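Side-chain contact in valine-pyruvate aminotransferase (Salmonella typhimurium, PDB 3G7Q), which transfers the amino group of L-valine to pyruvate, most likely giving L-alanine and 3-methyl-2-oxobutanoate, with pyridoxal 5'-phosphate as cofactor: residues 158-163 against 330-335. Residues are numbered along the deposited sequence; the frame is centred on the assembly and turned at random.
Sequences IELLPE and RCLIHK
In the six-stranded mixed sheet, distinct from the seven-stranded one of this class I aminotransferase fold, edge strand 157-161 and inner strand 332-334 are separated by strand 165-169, and L160 and L161 meet L332 and K335 across this strand. The backbones stay well apart, the nearest CA atoms, those of L161 and K335, being 7.9 Å from each other, and no hydrogen bond joins the two segments. L160 meets L332 methyl to methyl, CD2 against CD1 at 4.2 Å, a loose apolar touch between side chains inclined to one another. In the second pair, CD1 of L161 rests on the aliphatic part of K335, 4.0 Å from both CB and CD, and the two side chains cross at about a right angle. With CG anti to the backbone N (chi1 -175°) and every later torsion extended, K335 offers a straight methylene chain to this methyl. Next to it, ND1 of H334 donates a 2.9 Å hydrogen bond to the carbonyl O of K335, which lies close to the imidazole plane, while NE2 accepts a hydrogen bond from the backbone N-H of Y168; the ring is thus fixed at both nitrogens. F166 of the middle strand lies against L332, K167 against L161 and Q165 against K335. On the far side of strand 332-334 runs strand 341-345, whose W345 packs on L332, and I333 contacts helix 299-325 through I319, I322 and R323.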
loop_
_atom_site.group_PDB
_atom_site.type_symbol
_atom_site.label_atom_id
_atom_site.label_comp_id
_atom_site.label_asym_id
_atom_site.label_seq_id
_atom_site.Cartn_x
_atom_site.Cartn_y
_atom_site.Cartn_z
ATOM N N ILE A 158 0.613 -35.340 11.795
ATOM C CA ILE A 158 -0.079 -34.889 13.006
ATOM C C ILE A 158 0.460 -35.647 14.212
ATOM O O ILE A 158 0.534 -36.861 14.194
ATOM C CB ILE A 158 -1.566 -35.137 12.901
ATOM C CG1 ILE A 158 -2.157 -34.263 11.784
ATOM C CG2 ILE A 158 -2.277 -34.875 14.253
ATOM C CD1 ILE A 158 -3.627 -34.578 11.460
ATOM N N GLU A 159 0.860 -34.916 15.242
ATOM C CA GLU A 159 1.304 -35.494 16.511
ATOM C C GLU A 159 0.215 -35.199 17.540
ATOM O O GLU A 159 -0.090 -34.028 17.767
ATOM C CB GLU A 159 2.580 -34.818 16.964
ATOM C CG GLU A 159 3.061 -35.251 18.357
ATOM C CD GLU A 159 4.284 -34.496 18.856
ATOM O OE1 GLU A 159 4.564 -33.347 18.422
ATOM O OE2 GLU A 159 4.937 -35.052 19.767
ATOM N N LEU A 160 -0.400 -36.225 18.122
ATOM C CA LEU A 160 -1.406 -35.989 19.191
ATOM C C LEU A 160 -0.662 -35.666 20.477
ATOM O O LEU A 160 0.379 -36.268 20.756
ATOM C CB LEU A 160 -2.324 -37.187 19.360
ATOM C CG LEU A 160 -3.170 -37.545 18.126
ATOM C CD1 LEU A 160 -3.944 -38.858 18.334
ATOM C CD2 LEU A 160 -4.116 -36.379 17.766
ATOM N N LEU A 161 -1.179 -34.702 21.228
ATOM C CA LEU A 161 -0.566 -34.244 22.455
ATOM C C LEU A 161 -1.556 -34.322 23.638
ATOM O O LEU A 161 -2.760 -34.498 23.444
ATOM C CB LEU A 161 -0.086 -32.818 22.279
ATOM C CG LEU A 161 1.029 -32.625 21.252
ATOM C CD1 LEU A 161 1.209 -31.115 21.020
ATOM C CD2 LEU A 161 2.328 -33.341 21.710
ATOM N N PRO A 162 -1.038 -34.170 24.868
ATOM C CA PRO A 162 -1.956 -34.199 26.003
ATOM C C PRO A 162 -2.984 -33.077 26.019
ATOM O O PRO A 162 -2.885 -32.065 25.316
ATOM C CB PRO A 162 -1.022 -34.040 27.203
ATOM C CG PRO A 162 0.278 -34.644 26.707
ATOM C CD PRO A 162 0.360 -34.065 25.327
ATOM N N GLU A 163 -3.983 -33.258 26.874
ATOM C CA GLU A 163 -5.089 -32.318 26.987
ATOM C C GLU A 163 -5.832 -32.097 25.675
ATOM O O GLU A 163 -6.359 -31.024 25.431
ATOM C CB GLU A 163 -4.658 -31.000 27.638
ATOM C CG GLU A 163 -4.005 -31.258 29.020
ATOM C CD GLU A 163 -3.877 -30.040 29.907
ATOM O OE1 GLU A 163 -4.471 -28.983 29.603
ATOM O OE2 GLU A 163 -3.171 -30.152 30.956
ATOM N N ARG A 330 -14.665 -34.344 21.245
ATOM C CA ARG A 330 -15.410 -33.493 20.315
ATOM C C ARG A 330 -14.639 -32.266 19.819
ATOM O O ARG A 330 -15.139 -31.552 18.955
ATOM C CB ARG A 330 -16.706 -33.049 20.989
ATOM C CG ARG A 330 -17.662 -34.201 21.292
ATOM C CD ARG A 330 -18.249 -34.748 20.054
ATOM N NE ARG A 330 -19.247 -35.772 20.335
ATOM C CZ ARG A 330 -19.047 -37.084 20.339
ATOM N NH1 ARG A 330 -17.863 -37.619 20.079
ATOM N NH2 ARG A 330 -20.075 -37.884 20.596
ATOM N N CYS A 331 -13.467 -31.987 20.398
ATOM C CA CYS A 331 -12.635 -30.866 19.939
ATOM C C CYS A 331 -11.174 -31.002 20.334
ATOM O O CYS A 331 -10.842 -30.963 21.524
ATOM C CB CYS A 331 -13.199 -29.559 20.504
ATOM S SG CYS A 331 -12.366 -28.041 19.878
ATOM N N LEU A 332 -10.311 -31.197 19.340
ATOM C CA LEU A 332 -8.867 -31.186 19.536
ATOM C C LEU A 332 -8.401 -29.759 19.188
ATOM O O LEU A 332 -8.871 -29.161 18.222
ATOM C CB LEU A 332 -8.163 -32.224 18.692
ATOM C CG LEU A 332 -8.535 -33.679 19.008
ATOM C CD1 LEU A 332 -7.899 -34.669 18.041
ATOM C CD2 LEU A 332 -8.141 -34.033 20.448
ATOM N N ILE A 333 -7.477 -29.244 19.976
ATOM C CA ILE A 333 -7.010 -27.869 19.846
ATOM C C ILE A 333 -5.549 -27.898 19.459
ATOM O O ILE A 333 -4.739 -28.533 20.129
ATOM C CB ILE A 333 -7.187 -27.135 21.184
ATOM C CG1 ILE A 333 -8.670 -27.132 21.628
ATOM C CG2 ILE A 333 -6.674 -25.679 21.082
ATOM C CD1 ILE A 333 -8.898 -26.570 23.080
ATOM N N HIS A 334 -5.167 -27.217 18.382
ATOM C CA HIS A 334 -3.741 -27.207 18.042
ATOM C C HIS A 334 -3.007 -26.559 19.210
ATOM O O HIS A 334 -3.479 -25.567 19.777
ATOM C CB HIS A 334 -3.434 -26.427 16.769
ATOM C CG HIS A 334 -2.054 -26.677 16.241
ATOM N ND1 HIS A 334 -0.928 -26.129 16.820
ATOM C CD2 HIS A 334 -1.615 -27.452 15.215
ATOM C CE1 HIS A 334 0.147 -26.540 16.157
ATOM N NE2 HIS A 334 -0.236 -27.357 15.192
ATOM N N LYS A 335 -1.879 -27.131 19.608
ATOM C CA LYS A 335 -1.081 -26.518 20.689
ATOM C C LYS A 335 -0.850 -25.036 20.383
ATOM O O LYS A 335 -0.374 -24.687 19.333
ATOM C CB LYS A 335 0.241 -27.250 20.856
ATOM C CG LYS A 335 1.011 -26.695 22.043
ATOM C CD LYS A 335 2.319 -27.413 22.190
ATOM C CE LYS A 335 2.958 -26.978 23.512
ATOM N NZ LYS A 335 4.223 -27.723 23.712
#